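Local coordinates for membrane lipoprotein family protein (PDB 4PEV) that probably serves as the solute-binding component of an ABC transporter, binding adenosine as its ligand, at residues Val166-Ala171 and Val209-Gln214; Asn175-Ala180 and Glu370-Asn375; Ala185-Val190 and Thr218-Val223; Gly247-Tyr252 and Arg272-Phe277; Ser334-Ile339 and Ile364-Arg369. One frame throughout, in Å; residues are numbered along the deposited sequence.

Contact 1 (Val166-Ala171 and Val209-Gln214)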
# COMPACT_ATOMS: atom_id res chain seq x y z
N VAL C 166 8.68 -2.04 7.15
CA VAL C 166 7.57 -2.64 7.87
C VAL C 166 7.96 -4.03 8.36
O VAL C 166 7.63 -4.40 9.49
CB VAL C 166 6.31 -2.66 6.97
CG1 VAL C 166 5.28 -3.68 7.45
CG2 VAL C 166 5.69 -1.27 6.90
N GLY C 167 8.66 -4.80 7.53
CA GLY C 167 9.09 -6.14 7.89
C GLY C 167 9.94 -6.14 9.14
O GLY C 167 9.73 -6.95 10.05
N ILE C 168 10.89 -5.21 9.20
CA ILE C 168 11.74 -5.03 10.37
C ILE C 168 10.89 -4.76 11.60
O ILE C 168 11.10 -5.37 12.64
CB ILE C 168 12.75 -3.87 10.16
CG1 ILE C 168 13.89 -4.32 9.25
CG2 ILE C 168 13.36 -3.39 11.47
CD1 ILE C 168 14.58 -3.15 8.59
N ILE C 169 9.94 -3.85 11.47
CA ILE C 169 9.08 -3.47 12.59
C ILE C 169 8.25 -4.65 13.12
O ILE C 169 8.14 -4.85 14.34
CB ILE C 169 8.09 -2.35 12.20
CG1 ILE C 169 8.84 -1.06 11.81
CG2 ILE C 169 7.10 -2.08 13.34
CD1 ILE C 169 9.49 -0.35 12.98
N ALA C 170 7.67 -5.41 12.21
CA ALA C 170 6.77 -6.48 12.59
C ALA C 170 7.57 -7.62 13.20
O ALA C 170 7.12 -8.26 14.13
CB ALA C 170 5.99 -6.96 11.38
N ALA C 171 8.75 -7.87 12.68
CA ALA C 171 9.63 -8.86 13.29
C ALA C 171 9.95 -8.45 14.71
O ALA C 171 10.08 -9.30 15.59
CB ALA C 171 10.92 -9.03 12.50
N VAL C 209 12.02 -8.77 7.42
CA VAL C 209 11.94 -9.69 8.56
C VAL C 209 13.25 -10.46 8.71
O VAL C 209 13.74 -10.62 9.82
CB VAL C 209 10.77 -10.70 8.43
CG1 VAL C 209 10.90 -11.84 9.43
CG2 VAL C 209 9.42 -9.99 8.59
N GLN C 210 13.79 -10.94 7.59
CA GLN C 210 15.04 -11.70 7.62
C GLN C 210 16.18 -10.80 8.01
O GLN C 210 17.11 -11.25 8.69
CB GLN C 210 15.34 -12.32 6.27
CG GLN C 210 14.36 -13.40 5.83
CD GLN C 210 14.41 -14.61 6.73
OE1 GLN C 210 14.09 -14.52 7.90
NE2 GLN C 210 14.81 -15.75 6.18
N TYR C 211 16.12 -9.54 7.59
CA TYR C 211 17.13 -8.56 7.93
C TYR C 211 17.17 -8.44 9.45
O TYR C 211 18.22 -8.61 10.06
CB TYR C 211 16.78 -7.22 7.29
CG TYR C 211 17.83 -6.12 7.37
CD1 TYR C 211 17.89 -5.26 8.46
CD2 TYR C 211 18.73 -5.91 6.32
CE1 TYR C 211 18.82 -4.24 8.53
CE2 TYR C 211 19.66 -4.88 6.37
CZ TYR C 211 19.70 -4.05 7.48
OH TYR C 211 20.62 -3.03 7.56
N TYR C 212 16.01 -8.20 10.04
CA TYR C 212 15.87 -8.13 11.48
C TYR C 212 16.42 -9.38 12.15
O TYR C 212 17.30 -9.29 12.98
CB TYR C 212 14.41 -7.94 11.87
CG TYR C 212 14.22 -7.79 13.34
CD1 TYR C 212 14.39 -6.56 13.95
CD2 TYR C 212 13.88 -8.88 14.13
CE1 TYR C 212 14.22 -6.42 15.31
CE2 TYR C 212 13.70 -8.74 15.49
CZ TYR C 212 13.87 -7.52 16.08
OH TYR C 212 13.69 -7.39 17.44
N ASN C 213 15.92 -10.54 11.74
CA ASN C 213 16.42 -11.83 12.23
C ASN C 213 17.92 -12.01 12.21
O ASN C 213 18.51 -12.41 13.22
CB ASN C 213 15.80 -12.97 11.43
CG ASN C 213 14.37 -13.22 11.81
OD1 ASN C 213 13.93 -12.87 12.90
ND2 ASN C 213 13.64 -13.86 10.93
N GLN C 214 18.54 -11.72 11.06
CA GLN C 214 20.01 -11.81 10.93
C GLN C 214 20.75 -10.79 11.76
O GLN C 214 21.71 -11.14 12.44
CB GLN C 214 20.44 -11.71 9.47
CG GLN C 214 20.17 -13.00 8.71
CD GLN C 214 20.60 -12.93 7.26
OE1 GLN C 214 21.32 -12.00 6.85
NE2 GLN C 214 20.16 -13.91 6.47

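Contact 2 (Asn175-Ala180 and Glu370-Asn375)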
# COMPACT_ATOMS: atom_id res chain seq x y z
N ASN C 175 8.88 -10.34 18.11
CA ASN C 175 9.92 -10.63 19.09
C ASN C 175 9.56 -10.16 20.50
O ASN C 175 9.69 -10.92 21.46
CB ASN C 175 11.22 -9.97 18.65
CG ASN C 175 12.43 -10.57 19.31
OD1 ASN C 175 12.42 -11.74 19.71
ND2 ASN C 175 13.51 -9.79 19.43
N ASN C 176 9.11 -8.91 20.62
CA ASN C 176 8.71 -8.39 21.93
C ASN C 176 7.50 -9.09 22.50
O ASN C 176 7.40 -9.28 23.71
CB ASN C 176 8.42 -6.89 21.87
CG ASN C 176 9.60 -6.10 21.36
OD1 ASN C 176 10.74 -6.32 21.76
ND2 ASN C 176 9.33 -5.17 20.46
N ILE C 177 6.56 -9.48 21.64
CA ILE C 177 5.40 -10.22 22.12
C ILE C 177 5.84 -11.57 22.68
O ILE C 177 5.36 -12.02 23.71
CB ILE C 177 4.34 -10.41 21.01
CG1 ILE C 177 3.66 -9.06 20.71
CG2 ILE C 177 3.29 -11.46 21.42
CD1 ILE C 177 2.66 -9.11 19.57
N SER C 178 6.79 -12.19 22.01
CA SER C 178 7.25 -13.50 22.42
C SER C 178 8.04 -13.38 23.72
O SER C 178 7.83 -14.15 24.65
CB SER C 178 8.07 -14.18 21.32
OG SER C 178 7.66 -15.52 21.22
N LYS C 179 8.91 -12.38 23.78
CA LYS C 179 9.71 -12.12 24.97
C LYS C 179 8.90 -11.74 26.21
O LYS C 179 9.32 -12.03 27.33
CB LYS C 179 10.72 -11.04 24.68
CG LYS C 179 11.89 -11.52 23.84
CD LYS C 179 12.87 -10.38 23.58
CE LYS C 179 14.06 -10.88 22.76
NZ LYS C 179 15.24 -9.96 22.76
N ALA C 180 7.75 -11.11 26.03
CA ALA C 180 6.94 -10.67 27.17
C ALA C 180 5.92 -11.70 27.60
O ALA C 180 5.39 -11.62 28.70
CB ALA C 180 6.23 -9.38 26.83
N GLU C 370 5.81 3.18 22.02
CA GLU C 370 6.71 3.17 23.18
C GLU C 370 6.74 1.78 23.83
O GLU C 370 7.79 1.32 24.22
CB GLU C 370 6.29 4.20 24.24
CG GLU C 370 6.61 5.66 23.89
CD GLU C 370 5.73 6.69 24.62
OE1 GLU C 370 4.86 6.28 25.43
OE2 GLU C 370 5.89 7.91 24.39
N LYS C 371 5.58 1.12 23.91
CA LYS C 371 5.47 -0.17 24.59
C LYS C 371 5.95 -1.37 23.80
O LYS C 371 6.42 -2.34 24.40
CB LYS C 371 4.02 -0.45 24.97
CG LYS C 371 3.53 0.26 26.21
CD LYS C 371 2.15 -0.25 26.61
CE LYS C 371 1.82 -0.01 28.08
NZ LYS C 371 1.29 1.36 28.30
N TRP C 372 5.78 -1.35 22.48
CA TRP C 372 5.96 -2.58 21.68
C TRP C 372 6.93 -2.50 20.51
O TRP C 372 7.09 -3.47 19.79
CB TRP C 372 4.61 -3.06 21.17
CG TRP C 372 3.72 -3.49 22.25
CD1 TRP C 372 2.68 -2.79 22.76
CD2 TRP C 372 3.77 -4.72 22.98
NE1 TRP C 372 2.07 -3.50 23.76
CE2 TRP C 372 2.72 -4.69 23.92
CE3 TRP C 372 4.60 -5.84 22.93
CZ2 TRP C 372 2.47 -5.74 24.81
CZ3 TRP C 372 4.36 -6.89 23.82
CH2 TRP C 372 3.30 -6.83 24.75
N ILE C 373 7.59 -1.36 20.33
CA ILE C 373 8.63 -1.27 19.32
C ILE C 373 9.92 -0.84 20.02
O ILE C 373 10.05 0.29 20.44
CB ILE C 373 8.26 -0.30 18.17
CG1 ILE C 373 6.82 -0.57 17.66
CG2 ILE C 373 9.25 -0.41 17.01
CD1 ILE C 373 6.43 0.14 16.37
N SER C 374 10.87 -1.76 20.15
CA SER C 374 12.16 -1.49 20.79
C SER C 374 12.98 -0.46 20.00
O SER C 374 12.71 -0.21 18.81
CB SER C 374 12.97 -2.78 20.94
OG SER C 374 13.49 -3.22 19.68
N ASN C 375 13.99 0.10 20.66
CA ASN C 375 14.91 1.06 20.01
C ASN C 375 15.78 0.40 18.95
O ASN C 375 16.25 1.07 18.03
CB ASN C 375 15.79 1.74 21.06
CG ASN C 375 15.01 2.73 21.91
OD1 ASN C 375 13.99 3.28 21.48
ND2 ASN C 375 15.48 2.95 23.12

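Contact 3 (Ala185-Val190 and Thr218-Val223)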
# COMPACT_ATOMS: atom_id res chain seq x y z
N ALA C 185 4.99 -16.00 18.47
CA ALA C 185 4.29 -14.95 17.73
C ALA C 185 4.96 -14.75 16.40
O ALA C 185 6.12 -14.36 16.35
CB ALA C 185 4.34 -13.64 18.50
N LYS C 186 4.22 -14.99 15.32
CA LYS C 186 4.74 -14.76 13.98
C LYS C 186 4.27 -13.43 13.36
O LYS C 186 3.27 -12.84 13.79
CB LYS C 186 4.34 -15.90 13.07
CG LYS C 186 4.69 -17.25 13.64
CD LYS C 186 4.30 -18.35 12.69
CE LYS C 186 4.23 -19.67 13.40
NZ LYS C 186 3.84 -20.71 12.42
N ALA C 187 5.02 -12.98 12.36
CA ALA C 187 4.62 -11.86 11.54
C ALA C 187 3.74 -12.41 10.42
O ALA C 187 3.74 -13.61 10.17
CB ALA C 187 5.83 -11.14 10.96
N GLY C 188 2.98 -11.55 9.77
CA GLY C 188 2.03 -12.02 8.79
C GLY C 188 1.59 -10.93 7.86
O GLY C 188 1.92 -9.77 8.05
N ALA C 189 0.87 -11.34 6.82
CA ALA C 189 0.26 -10.39 5.89
C ALA C 189 -0.92 -11.05 5.22
O ALA C 189 -0.82 -12.20 4.81
CB ALA C 189 1.26 -9.94 4.85
N VAL C 190 -2.02 -10.31 5.14
CA VAL C 190 -3.17 -10.74 4.37
C VAL C 190 -3.15 -9.90 3.12
O VAL C 190 -3.27 -8.67 3.19
CB VAL C 190 -4.50 -10.52 5.13
CG1 VAL C 190 -5.67 -10.99 4.27
CG2 VAL C 190 -4.48 -11.24 6.47
N THR C 218 17.43 -13.74 15.86
CA THR C 218 16.08 -14.19 16.15
C THR C 218 15.61 -15.00 14.97
O THR C 218 16.20 -14.90 13.90
CB THR C 218 15.14 -12.99 16.35
OG1 THR C 218 15.38 -12.02 15.33
CG2 THR C 218 15.39 -12.36 17.71
N ASP C 219 14.59 -15.83 15.15
CA ASP C 219 14.06 -16.61 14.04
C ASP C 219 12.55 -16.41 13.93
O ASP C 219 11.77 -17.36 14.04
CB ASP C 219 14.43 -18.10 14.17
CG ASP C 219 14.06 -18.93 12.91
OD1 ASP C 219 13.96 -18.39 11.78
OD2 ASP C 219 13.85 -20.16 13.05
N VAL C 220 12.16 -15.15 13.71
CA VAL C 220 10.75 -14.79 13.59
C VAL C 220 10.26 -15.27 12.24
O VAL C 220 10.82 -14.90 11.22
CB VAL C 220 10.53 -13.26 13.66
CG1 VAL C 220 9.09 -12.90 13.33
CG2 VAL C 220 10.92 -12.70 15.03
N GLU C 221 9.19 -16.07 12.24
CA GLU C 221 8.62 -16.58 11.00
C GLU C 221 7.59 -15.62 10.41
O GLU C 221 7.04 -14.79 11.12
CB GLU C 221 7.98 -17.92 11.25
CG GLU C 221 9.00 -18.93 11.71
CD GLU C 221 8.44 -20.33 11.78
OE1 GLU C 221 7.19 -20.50 11.80
OE2 GLU C 221 9.26 -21.27 11.83
N MSE C 222 7.36 -15.74 9.10
CA MSE C 222 6.44 -14.86 8.39
C MSE C 222 5.53 -15.65 7.48
O MSE C 222 5.98 -16.51 6.73
CB MSE C 222 7.17 -13.80 7.57
CG MSE C 222 6.24 -12.64 7.19
SE MSE C 222 5.32 -12.86 5.43
CE MSE C 222 6.87 -12.48 4.26
N VAL C 223 4.24 -15.36 7.56
CA VAL C 223 3.23 -16.06 6.79
C VAL C 223 2.50 -15.06 5.92
O VAL C 223 1.89 -14.11 6.43
CB VAL C 223 2.22 -16.77 7.69
CG1 VAL C 223 1.10 -17.41 6.86
CG2 VAL C 223 2.95 -17.79 8.56

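Contact 4 (Gly247-Tyr252 and Arg272-Phe277)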
# COMPACT_ATOMS: atom_id res chain seq x y z
N GLY C 247 -0.51 -19.01 15.05
CA GLY C 247 0.44 -18.19 15.80
C GLY C 247 0.83 -16.83 15.23
O GLY C 247 1.75 -16.19 15.76
N VAL C 248 0.17 -16.37 14.16
CA VAL C 248 0.47 -15.04 13.64
C VAL C 248 -0.09 -14.02 14.61
O VAL C 248 -1.25 -14.12 15.00
CB VAL C 248 -0.13 -14.77 12.25
CG1 VAL C 248 0.23 -13.37 11.79
CG2 VAL C 248 0.37 -15.78 11.24
N ARG C 249 0.73 -13.06 15.00
CA ARG C 249 0.34 -12.04 15.96
C ARG C 249 0.52 -10.60 15.46
O ARG C 249 -0.01 -9.66 16.06
CB ARG C 249 1.14 -12.24 17.25
CG ARG C 249 0.74 -13.48 18.04
CD ARG C 249 -0.59 -13.29 18.75
NE ARG C 249 -0.85 -14.36 19.70
CZ ARG C 249 -0.51 -14.33 20.98
NH1 ARG C 249 0.12 -13.28 21.47
NH2 ARG C 249 -0.79 -15.35 21.77
N VAL C 250 1.26 -10.42 14.38
CA VAL C 250 1.43 -9.13 13.77
C VAL C 250 1.01 -9.23 12.32
O VAL C 250 1.51 -10.09 11.59
CB VAL C 250 2.89 -8.69 13.85
CG1 VAL C 250 3.04 -7.27 13.32
CG2 VAL C 250 3.38 -8.81 15.29
N PHE C 251 0.12 -8.33 11.91
CA PHE C 251 -0.66 -8.48 10.69
C PHE C 251 -0.55 -7.29 9.76
O PHE C 251 -1.23 -6.29 9.97
CB PHE C 251 -2.12 -8.62 11.05
CG PHE C 251 -2.50 -9.97 11.51
CD1 PHE C 251 -2.43 -10.30 12.84
CD2 PHE C 251 -2.95 -10.90 10.60
CE1 PHE C 251 -2.80 -11.55 13.28
CE2 PHE C 251 -3.30 -12.16 11.02
CZ PHE C 251 -3.23 -12.49 12.37
N TYR C 252 0.25 -7.42 8.70
CA TYR C 252 0.41 -6.36 7.69
C TYR C 252 -0.70 -6.41 6.66
O TYR C 252 -0.90 -7.42 6.00
CB TYR C 252 1.76 -6.52 6.99
CG TYR C 252 2.18 -5.41 6.08
CD1 TYR C 252 1.71 -4.11 6.24
CD2 TYR C 252 3.11 -5.65 5.08
CE1 TYR C 252 2.14 -3.10 5.40
CE2 TYR C 252 3.56 -4.65 4.23
CZ TYR C 252 3.07 -3.37 4.39
OH TYR C 252 3.51 -2.39 3.54
N ARG C 272 -10.55 -10.79 23.12
CA ARG C 272 -10.38 -12.10 23.78
C ARG C 272 -9.15 -12.15 24.71
O ARG C 272 -8.91 -13.17 25.34
CB ARG C 272 -10.25 -13.23 22.75
CG ARG C 272 -11.56 -13.77 22.19
CD ARG C 272 -11.45 -14.12 20.70
NE ARG C 272 -12.76 -14.36 20.07
CZ ARG C 272 -13.71 -13.43 19.81
NH1 ARG C 272 -13.57 -12.14 20.14
NH2 ARG C 272 -14.84 -13.81 19.22
N GLY C 273 -8.36 -11.06 24.77
CA GLY C 273 -7.18 -10.98 25.64
C GLY C 273 -5.86 -11.24 24.93
O GLY C 273 -4.80 -11.10 25.50
N VAL C 274 -5.94 -11.61 23.67
CA VAL C 274 -4.77 -11.98 22.91
C VAL C 274 -4.00 -10.73 22.50
O VAL C 274 -4.58 -9.77 22.03
CB VAL C 274 -5.19 -12.76 21.64
CG1 VAL C 274 -3.98 -13.01 20.74
CG2 VAL C 274 -5.88 -14.07 22.02
N ILE C 275 -2.69 -10.76 22.65
CA ILE C 275 -1.85 -9.63 22.27
C ILE C 275 -1.46 -9.73 20.80
O ILE C 275 -0.60 -10.56 20.45
CB ILE C 275 -0.60 -9.53 23.17
CG1 ILE C 275 -1.03 -9.15 24.59
CG2 ILE C 275 0.38 -8.50 22.61
CD1 ILE C 275 0.05 -9.38 25.64
N ALA C 276 -2.08 -8.89 19.96
CA ALA C 276 -1.82 -8.86 18.51
C ALA C 276 -1.97 -7.45 17.95
O ALA C 276 -2.70 -6.64 18.48
CB ALA C 276 -2.77 -9.80 17.78
N PHE C 277 -1.30 -7.18 16.84
CA PHE C 277 -1.31 -5.84 16.26
C PHE C 277 -1.45 -5.87 14.75
O PHE C 277 -1.03 -6.83 14.11
CB PHE C 277 -0.03 -5.10 16.62
CG PHE C 277 0.13 -4.86 18.09
CD1 PHE C 277 -0.47 -3.77 18.69
CD2 PHE C 277 0.89 -5.72 18.88
CE1 PHE C 277 -0.33 -3.55 20.06
CE2 PHE C 277 1.03 -5.51 20.24
CZ PHE C 277 0.42 -4.42 20.83

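Contact 5 (Ser334-Ile339 and Ile364-Arg369)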
# COMPACT_ATOMS: atom_id res chain seq x y z
N SER C 334 4.01 6.01 8.81
CA SER C 334 3.08 6.87 9.50
C SER C 334 3.74 7.57 10.70
O SER C 334 4.19 6.91 11.62
CB SER C 334 1.95 5.95 9.98
OG SER C 334 0.84 6.66 10.45
N ASP C 335 3.80 8.91 10.69
CA ASP C 335 4.26 9.70 11.87
C ASP C 335 3.11 10.49 12.55
O ASP C 335 1.96 10.39 12.14
CB ASP C 335 5.41 10.63 11.46
CG ASP C 335 4.94 11.83 10.65
OD1 ASP C 335 3.75 12.17 10.75
OD2 ASP C 335 5.75 12.43 9.91
N GLU C 336 3.41 11.30 13.57
CA GLU C 336 2.39 12.06 14.34
C GLU C 336 1.41 12.84 13.47
O GLU C 336 0.20 12.70 13.60
CB GLU C 336 3.03 13.07 15.31
CG GLU C 336 3.59 12.49 16.61
CD GLU C 336 5.03 11.98 16.49
OE1 GLU C 336 5.76 12.04 17.51
OE2 GLU C 336 5.45 11.51 15.39
N GLU C 337 1.95 13.69 12.61
CA GLU C 337 1.11 14.62 11.86
C GLU C 337 0.25 13.90 10.81
O GLU C 337 -0.93 14.22 10.64
CB GLU C 337 1.96 15.74 11.23
CG GLU C 337 2.50 15.47 9.84
CD GLU C 337 2.95 16.75 9.15
OE1 GLU C 337 3.82 17.46 9.72
OE2 GLU C 337 2.44 17.04 8.04
N ILE C 338 0.83 12.90 10.16
CA ILE C 338 0.14 12.11 9.13
C ILE C 338 -1.03 11.35 9.78
O ILE C 338 -2.12 11.28 9.23
CB ILE C 338 1.07 11.09 8.41
CG1 ILE C 338 2.46 11.67 8.05
CG2 ILE C 338 0.39 10.56 7.16
CD1 ILE C 338 2.61 12.33 6.69
N ILE C 339 -0.78 10.81 10.97
CA ILE C 339 -1.79 10.09 11.74
C ILE C 339 -2.97 10.99 12.08
O ILE C 339 -4.13 10.58 11.94
CB ILE C 339 -1.21 9.52 13.05
CG1 ILE C 339 -0.26 8.37 12.73
CG2 ILE C 339 -2.30 8.99 13.97
CD1 ILE C 339 0.63 7.98 13.89
N ILE C 364 -2.73 7.53 21.68
CA ILE C 364 -2.82 6.09 21.85
C ILE C 364 -1.82 5.33 21.00
O ILE C 364 -1.26 4.35 21.45
CB ILE C 364 -4.22 5.54 21.55
CG1 ILE C 364 -5.27 6.16 22.48
CG2 ILE C 364 -4.23 4.01 21.68
CD1 ILE C 364 -6.69 5.72 22.19
N VAL C 365 -1.58 5.75 19.77
CA VAL C 365 -0.64 5.02 18.93
C VAL C 365 0.77 5.19 19.49
O VAL C 365 1.53 4.22 19.59
CB VAL C 365 -0.66 5.48 17.46
CG1 VAL C 365 0.38 4.72 16.65
CG2 VAL C 365 -2.04 5.31 16.84
N MSE C 366 1.12 6.42 19.87
CA MSE C 366 2.46 6.73 20.37
C MSE C 366 2.70 6.01 21.66
O MSE C 366 3.83 5.65 21.99
CB MSE C 366 2.62 8.22 20.64
CG MSE C 366 2.52 9.08 19.38
SE MSE C 366 3.76 8.49 17.96
CE MSE C 366 2.75 8.97 16.34
N SER C 367 1.62 5.80 22.41
CA SER C 367 1.69 5.04 23.65
C SER C 367 2.13 3.62 23.35
O SER C 367 3.01 3.11 24.02
CB SER C 367 0.33 5.05 24.33
OG SER C 367 0.38 4.45 25.59
N GLN C 368 1.53 3.02 22.32
CA GLN C 368 1.79 1.60 21.97
C GLN C 368 3.13 1.35 21.26
O GLN C 368 3.71 0.28 21.37
CB GLN C 368 0.66 1.07 21.08
CG GLN C 368 -0.72 1.12 21.73
CD GLN C 368 -1.01 -0.08 22.60
OE1 GLN C 368 -0.48 -0.21 23.70
NE2 GLN C 368 -1.83 -0.97 22.11
N ARG C 369 3.59 2.35 20.51
CA ARG C 369 4.91 2.31 19.91
C ARG C 369 6.03 2.41 20.95
O ARG C 369 7.10 1.83 20.75
CB ARG C 369 5.05 3.45 18.91
CG ARG C 369 4.12 3.33 17.72
CD ARG C 369 4.45 4.38 16.67
NE ARG C 369 3.51 4.38 15.56
CZ ARG C 369 3.59 5.19 14.51
NH1 ARG C 369 4.58 6.07 14.43
NH2 ARG C 369 2.66 5.13 13.55

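Contact 1 (Val166-Ala171 and Val209-Gln214)
Tyr-212 reaches from helix 196-214 across Ile-168 and Ala-171 on helix 159-181. Its CG is anti to the backbone N (chi1 -177°), which swings the ring over the other helix. Tyr-212 CB lies 3.7 Å from Ala-171 CB. CG stays beside the same methyl. The ring then divides its contacts. Tyr-212 CD1 lies obliquely to Ile-168, 3.7 Å from Ile-168 O, with Ile-168 CG2 a little further off. Tyr-212 CD2 is 3.4 Å from Ala-171 CB. Next along, Tyr-212 CE2 is 3.7 Å from Ala-171 O. The carbonyl carbon of Ala-171 sits over one ring face, displaced toward the rim. At the tip, OH leaves the apolar contact and hydrogen-bonds Asn-175 ND2, one turn further along helix 159-181.

The second point of contact is Gly-167 against Val-209, whose CA atoms are 4.6 Å apart. With no side chain at Gly-167, the two backbones can come this near. Val-209 CG2 lies 3.4 Å from Gly-167 O, and its CG1 turns to the methyl of Ala-171. Ile-168 CD1 touches CD1 of Tyr-211 obliquely, while Tyr-211 OH is hydrogen-bonded to Glu-383. No hydrogen bond links the two segments.

The short axes approach to 7.6 Å and cross at -53°. Leu-380 of helix 375-389 packs on both Ile-168 and Tyr-212. The arrangement is a close helix pair in which Gly-167 and Ala-171 of one helix receive Val-209 and Tyr-212 of the other, in the sheet-and-helix lobe of a type I periplasmic binding-protein fold.

Contact 2 (Asn175-Ala180 and Glu370-Asn375)
Asn-176 and Trp-372 carry this contact between the late part of helix 159-181 and the end of helix 358-372. Asn-176 ND2 donates to Trp-372 O at 2.9 Å. The bond is bent, 139° at the hydrogen. The donor stands above the carbonyl plane, well off a lone-pair direction. Beside this bond the indole lies against helix 159-181. Its six-membered ring does the touching. Trp-372 CE3 is 4.1 Å from Asn-176 CB. Trp-372 CZ3 is 3.9 Å from Ile-177 CG1 and 4.3 Å from Ala-180 CB. Ile-177 and the indole cross at about a right angle, and Asn-176 O lies at the ring edge, near its plane. Trp-372 CG is anti to the carbonyl carbon (chi1 -65°), beside the backbone N, and the ring reaches helix 159-181 from there.

The next shell fixes these groups. Phe-277 meets the indole ring at about 50°. Asp-172 accepts from Ser-374 OG through OD1, and OD2 makes a weak bond with Asn-176 ND2. Ser-374 is the N-cap of helix 375-389, and its OG also binds Gly-377 N. Ile-373, between the two helices, packs on Ile-169 and Ile-173.

Trp-372 is the last residue of its helix, so its carbonyl has no next turn to bind it. The amide N-H of Asn-176 takes that place, and would probably offset some of the negative potential at the helix end.

Contact 3 (Ala185-Val190 and Thr218-Val223)
Ala-187 lies between Glu-221 and Val-223 in a parallel ladder, and this is the tight part of the contact. Ala-187 N donates to Glu-221 O at 3.0 Å, almost straight on to the carbonyl. Ala-187 O accepts from Val-223 N at 3.2 Å, with the donor above the carbonyl plane. The ladder continues where Ala-189 N binds Val-223 O at 3.0 Å, in the carbonyl plane. A CA-H...O contact adds to it: Gly-188 CA is 3.2 Å from Val-223 O. On the face that carries Ala-187, its CB meets Met-222 CG (selenomethionine) at 4.1 Å, and Tyr-205 of helix 196-214 covers both residues. That helix makes the beta-alpha-beta crossover between these neighbouring strands.

The start of the ladder is looser. Lys-186 and Glu-221 run side by side and point the same way, with Lys-186 CD 4.0 Å from Glu-221 CB. Both chains are extended beyond CG, which brings their charged ends level. The salt bridge is long, 3.4 Å from Lys-186 NZ to Glu-221 OE1, and weak as a hydrogen bond. Glu-221 is exposed, and NZ has a second weak partner in Gln-246 O. The backbone bonds therefore set the register of this edge strand, and the ion pair probably adds little.

Contact 4 (Gly247-Tyr252 and Arg272-Phe277)
Arg-249 keeps CG anti to its carbonyl carbon (chi1 -70°) and then folds at chi2 (-74°). This turn takes the arm across Val-274 to the carbonyl of Ile-275. Val-274 CG1 sits over one face of the guanidinium, toward its rim, 3.6 Å from Arg-249 NE. The two side chains cross at about a right angle. Arg-249 NH1 donates to Ile-275 O at 3.0 Å, bent to 135° and with the oxygen out of the guanidinium plane. The arm is modelled in two conformers, so both the bond and the contact with Val-274 are doubtful.

The backbone pairing is firmer. Phe-277 N donates to Arg-249 O at 2.9 Å, nearly head-on. Phe-251 N donates to Phe-277 O, also at 2.9 Å, in the carbonyl plane. Together they flank Val-250 and make one parallel bridge, Val-250 with Phe-277. Strands 248-254 and 277-282 are thus joined as neighbours in a beta-alpha-beta unit, with helix 258-271 as the crossover. That helix ends in a Schellman motif at Gly-273, and the chain runs from there to the bridge.

Phe-277 O also lies at the edge of the Phe-251 ring, 4.0 Å from Phe-251 CD1. Val-248 CG1 covers one face of that ring. Further out, helix 233-245 and helix 258-271 both pack against Phe-251.

Contact 5 (Ser334-Ile339 and Ile364-Arg369)
Arg-369 comes end-on to Ser-334, and both terminal nitrogens grip one oxygen. Arg-369 NH1 and Arg-369 NH2 are each 3.0 Å from Ser-334 O. The oxygen lies close to the guanidinium plane. The bonds differ at the carbonyl: NH1 is only slightly tilted from its plane, while NH2 stands 46° above it. The arm of Arg-369 is extended from CG to NE, so it reaches from helix 358-372 to the backbone just before helix 336-348.

Ile-339 approaches from the opposite direction, its CD1 3.5 Å from Arg-369 NH2. Met-366 (selenomethionine) meets the same methyl tip to tip, CE to Ile-339 CD1 at 3.4 Å. Met-366 CE also lies over one face of the Arg-369 guanidinium, offset toward the rim. Glu-336 crosses Met-366 at a slant, with CG 3.6 Å from Met-366 CE. Its chain bends at chi2 (86°), which brings the carboxylate toward Met-366 SE.

The contact joins the N-terminal end of helix 336-348 to a turn of helix 358-372. Asp-335 is the N-cap of the first helix. Its OD1 accepts from Ile-338 N, almost straight.

Glu-286 makes a salt bridge with Arg-369 NH2 and also accepts from Ser-334 OG. Arg-369 NE donates to Ile-294 O of strand 293-299, giving the guanidinium a further hold.

From the N terminus, helix 159-181 opens first contact 1 and then contact 2. Strand 186-191 opens contact 3 before contact 1 closes on helix 196-214, so contacts 1 and 3 cross. Contact 3 then closes on strand 222-226. Contact 4 follows in series and joins strands 248-254 and 277-282. Backbone hydrogen bonds of Lys-186 with Gly-247 and Arg-249 link contacts 3 and 4 in one sheet. Contact 5 comes next and pairs helices 336-348 and 358-372. Contact 2 closes last. Contacts 3, 4 and 5 nest inside its long loop, and contact 1 crosses it. Contact 2 ties helix 159-181 to the end of helix 358-372.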